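Local coordinates for protein mannitol dehydrogenase (Pseudomonas fluorescens, PDB 1LJ8) that probably catalyses the NAD-dependent interconversion of mannitol and fructose as a long-chain dehydrogenase, holding the dinucleotide in a Rossmann-type domain, at residues G35-H38 against R39-A43; A408-A411 against L412-K415; E109-A112 against Q113-I116. All blocks are in the same frame, centred on the assembly; numbering follows the deposited sequence.

The three interactions are local ones, each between residues a few places apart in a helix, at its start or across a break between two, and they stand at different removes from the dinucleotide. Interaction 1 touches it: Gly36 and Phe37 hold its diphosphate, and the Phe37 ring lies on the nicotinamide. Interaction 3 belongs to the same Rossmann family region; its centre is about 23 Å from that of interaction 1, and the side chain of Leu115 comes within about 9 Å of the NAD. Interaction 2 falls in the C-terminal family region, about 30 Å centre to centre from interaction 1 and about 40 Å from interaction 3, with Tyr413 about 14 Å from the NAD.

Interaction 1. Residues G35-H38 against R39-A43; sequences GGFH and RAHQA. With NAD (nicotinamide-adenine-dinucleotide), chain B.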
loop_
_atom_site.group_PDB
_atom_site.type_symbol
_atom_site.label_atom_id
_atom_site.label_comp_id
_atom_site.label_asym_id
_atom_site.label_seq_id
_atom_site.Cartn_x
_atom_site.Cartn_y
_atom_site.Cartn_z
ATOM N N GLY A 35 -4.145 8.784 2.307
ATOM C CA GLY A 35 -5.271 7.985 1.861
ATOM C C GLY A 35 -5.866 7.293 3.074
ATOM O O GLY A 35 -5.922 7.886 4.182
ATOM N N GLY A 36 -6.312 6.056 2.872
ATOM C CA GLY A 36 -6.865 5.324 3.993
ATOM C C GLY A 36 -5.803 4.733 4.902
ATOM O O GLY A 36 -5.833 4.901 6.123
ATOM N N PHE A 37 -4.826 4.046 4.323
ATOM C CA PHE A 37 -3.841 3.363 5.167
ATOM C C PHE A 37 -3.055 4.263 6.094
ATOM O O PHE A 37 -2.856 3.950 7.267
ATOM C CB PHE A 37 -2.859 2.536 4.311
ATOM C CG PHE A 37 -1.936 1.696 5.137
ATOM C CD1 PHE A 37 -2.443 0.697 5.992
ATOM C CD2 PHE A 37 -0.582 1.937 5.118
ATOM C CE1 PHE A 37 -1.556 -0.044 6.822
ATOM C CE2 PHE A 37 0.316 1.222 5.925
ATOM C CZ PHE A 37 -0.170 0.226 6.785
ATOM N N HIS A 38 -2.616 5.405 5.589
ATOM C CA HIS A 38 -1.880 6.310 6.466
ATOM C C HIS A 38 -2.710 6.655 7.692
ATOM O O HIS A 38 -2.221 6.678 8.822
ATOM C CB HIS A 38 -1.561 7.646 5.743
ATOM C CG HIS A 38 -1.096 8.711 6.685
ATOM N ND1 HIS A 38 0.132 8.643 7.317
ATOM C CD2 HIS A 38 -1.718 9.817 7.167
ATOM C CE1 HIS A 38 0.238 9.665 8.155
ATOM N NE2 HIS A 38 -0.869 10.388 8.086
ATOM N N ARG A 39 -3.988 6.927 7.459
ATOM C CA ARG A 39 -4.862 7.333 8.543
ATOM C C ARG A 39 -5.183 6.221 9.532
ATOM O O ARG A 39 -5.339 6.486 10.739
ATOM C CB ARG A 39 -6.188 7.892 7.952
ATOM C CG ARG A 39 -5.904 9.147 7.061
ATOM C CD ARG A 39 -7.227 9.879 6.797
ATOM N NE ARG A 39 -8.119 9.028 5.993
ATOM C CZ ARG A 39 -9.455 9.105 6.031
ATOM N NH1 ARG A 39 -10.041 9.999 6.837
ATOM N NH2 ARG A 39 -10.202 8.275 5.273
ATOM N N ALA A 40 -5.307 4.999 9.030
ATOM C CA ALA A 40 -5.649 3.857 9.908
ATOM C C ALA A 40 -4.445 3.285 10.633
ATOM O O ALA A 40 -4.615 2.485 11.583
ATOM C CB ALA A 40 -6.273 2.725 9.053
ATOM N N HIS A 41 -3.257 3.688 10.208
ATOM C CA HIS A 41 -2.029 3.092 10.736
ATOM C C HIS A 41 -1.094 4.117 11.346
ATOM O O HIS A 41 -1.093 4.271 12.553
ATOM C CB HIS A 41 -1.375 2.287 9.583
ATOM C CG HIS A 41 -0.194 1.458 9.991
ATOM N ND1 HIS A 41 1.095 1.929 9.911
ATOM C CD2 HIS A 41 -0.117 0.187 10.478
ATOM C CE1 HIS A 41 1.930 0.983 10.333
ATOM N NE2 HIS A 41 1.216 -0.079 10.690
ATOM N N GLN A 42 -0.320 4.853 10.553
ATOM C CA GLN A 42 0.574 5.833 11.189
ATOM C C GLN A 42 -0.152 6.924 11.970
ATOM O O GLN A 42 0.276 7.288 13.084
ATOM C CB GLN A 42 1.484 6.533 10.152
ATOM C CG GLN A 42 2.346 5.563 9.302
ATOM C CD GLN A 42 1.669 5.261 7.976
ATOM O OE1 GLN A 42 1.519 6.157 7.132
ATOM N NE2 GLN A 42 1.236 4.008 7.787
ATOM N N ALA A 43 -1.231 7.491 11.414
ATOM C CA ALA A 43 -1.925 8.550 12.170
ATOM C C ALA A 43 -2.597 7.938 13.426
ATOM O O ALA A 43 -2.710 8.591 14.478
ATOM C CB ALA A 43 -2.989 9.243 11.282
HETATM P PA NAD B . -5.566 5.275 -1.249
HETATM O O1A NAD B . -6.011 5.039 -2.599
HETATM O O2A NAD B . -6.495 5.612 -0.132
HETATM O O5B NAD B . -4.477 6.442 -1.224
HETATM C C5B NAD B . -3.305 6.356 -2.092
HETATM C C4B NAD B . -2.659 7.731 -1.827
HETATM O O4B NAD B . -1.400 7.767 -2.619
HETATM C C3B NAD B . -3.434 8.976 -2.388
HETATM O O3B NAD B . -3.192 10.050 -1.461
HETATM C C2B NAD B . -2.788 9.196 -3.763
HETATM O O2B NAD B . -2.953 10.521 -4.252
HETATM C C1B NAD B . -1.331 8.927 -3.439
HETATM N N9A NAD B . -0.500 8.611 -4.557
HETATM C C8A NAD B . -0.666 7.717 -5.596
HETATM N N7A NAD B . 0.363 7.696 -6.412
HETATM C C5A NAD B . 1.240 8.624 -5.871
HETATM C C6A NAD B . 2.511 9.004 -6.318
HETATM N N6A NAD B . 3.146 8.509 -7.382
HETATM N N1A NAD B . 3.185 9.980 -5.598
HETATM C C2A NAD B . 2.624 10.560 -4.461
HETATM N N3A NAD B . 1.373 10.184 -3.986
HETATM C C4A NAD B . 0.723 9.205 -4.743
HETATM O O3 NAD B . -4.709 3.997 -0.858
HETATM P PN NAD B . -4.367 3.340 0.569
HETATM O O1N NAD B . -5.357 2.300 0.863
HETATM O O2N NAD B . -4.223 4.438 1.529
HETATM O O5D NAD B . -3.011 2.590 0.279
HETATM C C5D NAD B . -1.872 3.390 -0.012
HETATM C C4D NAD B . -0.715 2.505 0.151
HETATM O O4D NAD B . -0.444 2.133 1.518
HETATM C C3D NAD B . -0.682 1.160 -0.661
HETATM O O3D NAD B . -0.375 1.363 -2.035
HETATM C C2D NAD B . 0.289 0.302 0.126
HETATM O O2D NAD B . 1.627 0.496 -0.314
HETATM C C1D NAD B . 0.078 0.777 1.586
HETATM N N1N NAD B . -0.808 -0.091 2.387
HETATM C C2N NAD B . -2.208 -0.152 2.264
HETATM C C3N NAD B . -2.879 -1.080 3.019
HETATM C C7N NAD B . -4.408 -1.185 2.867
HETATM O O7N NAD B . -4.959 -2.160 3.400
HETATM N N7N NAD B . -5.086 -0.324 2.138
HETATM C C4N NAD B . -2.156 -2.002 3.920
HETATM C C5N NAD B . -0.738 -1.873 4.034
HETATM C C6N NAD B . -0.028 -0.909 3.263
#
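Phe37 and His41 lie side by side, four residues apart in the Rossmann fold, Phe37 in helix 36-40 after the glycine-rich turn and His41 at the break before helix 42-50. Their rings form an offset stack, centroids 4.7 Å apart and planes 22° from parallel, with His41 CB also over the Phe37 face in a CH-pi contact. The opposite face of Phe37 takes the nicotinamide, whose C5N lies 3.4 Å above the ring plane near its centre. A flat, apolar ring suits this sandwich, and CG anti to the backbone N (chi1 -173°) sets it alongside the cofactor. The same residue gives its backbone N to NAD O2N at 2.9 Å, while Gly36 N donates to NAD O2A at 3.0 Å. Gly35 has no side chain to collide with the cofactor, and its CA comes to 3.3 Å from NAD O2A.

Gln42 fixes two histidines with one amide. Its chain, bent at chi2 (96°), crosses His38 at about a right angle; Gln42 OE1 lies close to the His38 ring plane and accepts from ND1 at 2.9 Å, the nitrogen standing above the plane of the amide carbonyl. The other end, NE2, donates to His41 ND1, while His41 NE2 bonds to Gln263 O, so both ring nitrogens of His41 are engaged and its rotation is set. A nearly straight bond from Ala43 N to His38 O, 2.9 Å, spans the helix break. Arg39, its long chain bent at chi3, is hydrogen-bonded through NH1 to Trp254 O, just ahead of strand 256-258. Its NE donates to Gly35 O at 3.1 Å; that oxygen lies near the guanidinium plane, whereas NE sits above the plane of the carbonyl.

Interaction 2. Residues A408-A411 against L412-K415; sequences AAWA and LYLK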
loop_
_atom_site.group_PDB
_atom_site.type_symbol
_atom_site.label_atom_id
_atom_site.label_comp_id
_atom_site.label_asym_id
_atom_site.label_seq_id
_atom_site.Cartn_x
_atom_site.Cartn_y
_atom_site.Cartn_z
ATOM N N ALA A 408 -2.712 -15.472 -15.358
ATOM C CA ALA A 408 -3.724 -15.770 -16.352
ATOM C C ALA A 408 -5.059 -15.084 -15.932
ATOM O O ALA A 408 -5.815 -14.541 -16.788
ATOM C CB ALA A 408 -3.916 -17.320 -16.441
ATOM N N ALA A 409 -5.356 -15.140 -14.633
ATOM C CA ALA A 409 -6.614 -14.538 -14.118
ATOM C C ALA A 409 -6.581 -13.034 -14.393
ATOM O O ALA A 409 -7.579 -12.436 -14.815
ATOM C CB ALA A 409 -6.756 -14.794 -12.591
ATOM N N TRP A 410 -5.438 -12.408 -14.114
ATOM C CA TRP A 410 -5.313 -10.961 -14.383
ATOM C C TRP A 410 -5.519 -10.688 -15.881
ATOM O O TRP A 410 -6.218 -9.725 -16.257
ATOM C CB TRP A 410 -3.909 -10.446 -13.979
ATOM C CG TRP A 410 -3.749 -8.958 -14.125
ATOM C CD1 TRP A 410 -4.540 -7.996 -13.533
ATOM C CD2 TRP A 410 -2.715 -8.244 -14.836
ATOM N NE1 TRP A 410 -4.041 -6.734 -13.820
ATOM C CE2 TRP A 410 -2.934 -6.854 -14.614
ATOM C CE3 TRP A 410 -1.632 -8.636 -15.619
ATOM C CZ2 TRP A 410 -2.103 -5.856 -15.159
ATOM C CZ3 TRP A 410 -0.790 -7.640 -16.173
ATOM C CH2 TRP A 410 -1.044 -6.261 -15.933
ATOM N N ALA A 411 -4.924 -11.535 -16.736
ATOM C CA ALA A 411 -5.042 -11.335 -18.175
ATOM C C ALA A 411 -6.499 -11.357 -18.628
ATOM O O ALA A 411 -6.941 -10.482 -19.413
ATOM C CB ALA A 411 -4.219 -12.416 -18.975
ATOM N N LEU A 412 -7.244 -12.329 -18.130
ATOM C CA LEU A 412 -8.654 -12.452 -18.539
ATOM C C LEU A 412 -9.461 -11.322 -17.909
ATOM O O LEU A 412 -10.317 -10.735 -18.555
ATOM C CB LEU A 412 -9.228 -13.811 -18.129
ATOM C CG LEU A 412 -10.677 -14.090 -18.629
ATOM C CD1 LEU A 412 -10.766 -13.971 -20.150
ATOM C CD2 LEU A 412 -11.117 -15.456 -18.227
ATOM N N TYR A 413 -9.135 -11.000 -16.668
ATOM C CA TYR A 413 -9.802 -9.916 -15.929
ATOM C C TYR A 413 -9.664 -8.580 -16.688
ATOM O O TYR A 413 -10.597 -7.755 -16.687
ATOM C CB TYR A 413 -9.157 -9.830 -14.549
ATOM C CG TYR A 413 -9.252 -8.470 -13.908
ATOM C CD1 TYR A 413 -10.323 -8.151 -13.065
ATOM C CD2 TYR A 413 -8.246 -7.514 -14.102
ATOM C CE1 TYR A 413 -10.383 -6.924 -12.430
ATOM C CE2 TYR A 413 -8.298 -6.250 -13.446
ATOM C CZ TYR A 413 -9.365 -5.980 -12.621
ATOM O OH TYR A 413 -9.447 -4.759 -11.958
ATOM N N LEU A 414 -8.517 -8.355 -17.331
ATOM C CA LEU A 414 -8.298 -7.101 -18.079
ATOM C C LEU A 414 -9.281 -6.891 -19.245
ATOM O O LEU A 414 -9.390 -5.778 -19.785
ATOM C CB LEU A 414 -6.875 -7.035 -18.624
ATOM C CG LEU A 414 -5.828 -6.800 -17.521
ATOM C CD1 LEU A 414 -4.407 -7.082 -18.048
ATOM C CD2 LEU A 414 -5.943 -5.351 -16.994
ATOM N N LYS A 415 -9.984 -7.942 -19.659
ATOM C CA LYS A 415 -10.936 -7.750 -20.754
ATOM C C LYS A 415 -12.177 -6.991 -20.266
ATOM O O LYS A 415 -12.997 -6.545 -21.084
ATOM C CB LYS A 415 -11.300 -9.098 -21.403
ATOM C CG LYS A 415 -10.100 -9.720 -22.142
ATOM C CD LYS A 415 -10.437 -11.058 -22.836
ATOM C CE LYS A 415 -10.753 -10.881 -24.312
ATOM N NZ LYS A 415 -9.510 -10.599 -25.105
#
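Tyr413 N gives its hydrogen to Ala409 O at 2.8 Å, the shortest of three successive i to i+4 backbone bonds in the C-terminal part of helix 401-413. Leu412 N bonds to Ala408 O at 3.0 Å, and Leu414 N to Trp410 O at 2.9 Å. Leu414 N also makes a weak second bond to Ala411 O, 3.4 Å away. The next amide, Lys415 N, reaches back only three residues to Leu412 O, a tighter turn than the preceding ones.

Trp410 carries the side-chain contact. Its CG is anti to the backbone N (chi1 -175°), which swings the indole along the helix to meet the residues three and four places ahead. Leu414 sets one methyl, CD1, over the six-membered ring, 3.7 Å from its centroid and just 8° off the normal: a CH-pi contact in which the branched leucine covers the broad aromatic face. Tyr413 comes to the five-membered side instead. The two rings lie rim to rim with planes at 20°, neither covering the other, and Trp410 CD1 touches Tyr413 CD2 at 3.8 Å. Trp410 lies against helices and Tyr413 against Ile426 and Pro427 of a loop, whereas the alanines keep the helix slim where others press against it.

Tyr308 of helix 289-313 meets the rings of both Trp410 and Tyr413 at a steep tilt, and Ala409 rests on the same helix. Ala411 packs against helix 444-448, which Trp410 also touches. Leu412 lies between helices 289-313 and 463-488, while Lys415, at the more exposed end, extends its NZ to Val438 O. The segment is thus wedged among helices of the C-terminal region and the loop with Tyr424, Ile426 and Pro427.

Interaction 3. Residues E109-A112 against Q113-I116; sequences EDSA and QALI
Ser111 caps helix 112-119, accepting from Ala114, in the beta-alpha-beta crossover that carries the Rossmann chain from strand 96-107 to the parallel strand 126-129. Its backbone is extended, with phi 169° and psi 112°; before it Glu109 and Asp110 end a short 3-10 segment, and from Ala112 onward the angles are helical. Ile116 N donates to Ala112 O at 3.0 Å, in the carbonyl plane, a regular bond of the first turn. The earlier one, from Leu115 N to Ser111 O, is weak at 3.4 Å.

At the N-cap the serine side chain stands in for the carbonyl that Ala114 N lacks at the helix start. Ser111 OG accepts from Ala114 N at 2.9 Å in a fairly straight bond. A serine is well suited to this: OG lies opposite its own backbone N (chi1 169°), which carries the short hydroxyl arm over to the amide three residues on. The small methyl of Ala114 packs against the cap, its CB 3.3 Å from Ser111 OG.

The outward and inward sides of the helix differ in kind. Gln113 leaves on the exposed side, its chain bent at chi2, and NE2 bonds to Asp117 OD1 and to Gln175 of helix 165-178. Leu115 and Ile116, apolar and buried, pack on Phe168 of that same helix, Leu115 also on Leu65. Before the cap, Glu109 and Asp110 make salt bridges to Arg70 and Arg73, tying the approach to helix 69-77. The CG1 branch of Ile116 lies beside its own backbone N, and CG1 is 3.3 Å from Ala112 O.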
loop_
_atom_site.group_PDB
_atom_site.type_symbol
_atom_site.label_atom_id
_atom_site.label_comp_id
_atom_site.label_asym_id
_atom_site.label_seq_id
_atom_site.Cartn_x
_atom_site.Cartn_y
_atom_site.Cartn_z
ATOM N N GLU A 109 -0.736 21.516 -5.976
ATOM C CA GLU A 109 -1.446 22.411 -6.920
ATOM C C GLU A 109 -1.660 23.832 -6.373
ATOM O O GLU A 109 -1.883 24.764 -7.159
ATOM C CB GLU A 109 -2.830 21.836 -7.356
ATOM C CG GLU A 109 -3.862 21.674 -6.196
ATOM C CD GLU A 109 -5.232 21.105 -6.624
ATOM O OE1 GLU A 109 -5.268 20.267 -7.502
ATOM O OE2 GLU A 109 -6.289 21.484 -6.062
ATOM N N ASP A 110 -1.633 23.995 -5.050
ATOM C CA ASP A 110 -1.827 25.323 -4.449
ATOM C C ASP A 110 -0.575 26.184 -4.425
ATOM O O ASP A 110 -0.652 27.425 -4.353
ATOM C CB ASP A 110 -2.394 25.208 -3.010
ATOM C CG ASP A 110 -3.803 24.642 -2.996
ATOM O OD1 ASP A 110 -4.530 24.802 -4.016
ATOM O OD2 ASP A 110 -4.228 24.053 -1.966
ATOM N N SER A 111 0.583 25.527 -4.460
ATOM C CA SER A 111 1.870 26.209 -4.420
ATOM C C SER A 111 2.998 25.199 -4.208
ATOM O O SER A 111 3.109 24.627 -3.117
ATOM C CB SER A 111 1.933 27.219 -3.272
ATOM O OG SER A 111 3.255 27.694 -3.072
ATOM N N ALA A 112 3.834 25.015 -5.217
ATOM C CA ALA A 112 4.970 24.102 -5.073
ATOM C C ALA A 112 5.888 24.621 -3.958
ATOM O O ALA A 112 6.342 23.856 -3.103
ATOM C CB ALA A 112 5.751 24.008 -6.380
ATOM N N GLN A 113 6.127 25.938 -3.915
ATOM C CA GLN A 113 7.051 26.464 -2.902
ATOM C C GLN A 113 6.549 26.359 -1.456
ATOM O O GLN A 113 7.362 26.166 -0.526
ATOM C CB GLN A 113 7.449 27.937 -3.222
ATOM C CG GLN A 113 8.629 28.440 -2.342
ATOM C CD GLN A 113 9.907 27.590 -2.518
ATOM O OE1 GLN A 113 10.294 27.237 -3.628
ATOM N NE2 GLN A 113 10.562 27.271 -1.398
ATOM N N ALA A 114 5.228 26.491 -1.255
ATOM C CA ALA A 114 4.657 26.374 0.091
ATOM C C ALA A 114 4.923 24.943 0.587
ATOM O O ALA A 114 5.211 24.747 1.754
ATOM C CB ALA A 114 3.144 26.629 0.068
ATOM N N LEU A 115 4.809 23.969 -0.300
ATOM C CA LEU A 115 5.065 22.573 0.091
ATOM C C LEU A 115 6.561 22.354 0.381
ATOM O O LEU A 115 6.935 21.666 1.348
ATOM C CB LEU A 115 4.594 21.677 -1.030
ATOM C CG LEU A 115 4.728 20.185 -0.859
ATOM C CD1 LEU A 115 4.295 19.806 0.597
ATOM C CD2 LEU A 115 3.836 19.501 -1.972
ATOM N N ILE A 116 7.427 22.912 -0.465
ATOM C CA ILE A 116 8.883 22.810 -0.242
ATOM C C ILE A 116 9.211 23.451 1.116
ATOM O O ILE A 116 9.973 22.893 1.933
ATOM C CB ILE A 116 9.696 23.511 -1.396
ATOM C CG1 ILE A 116 9.454 22.754 -2.712
ATOM C CG2 ILE A 116 11.220 23.585 -1.045
ATOM C CD1 ILE A 116 9.975 23.527 -3.971
#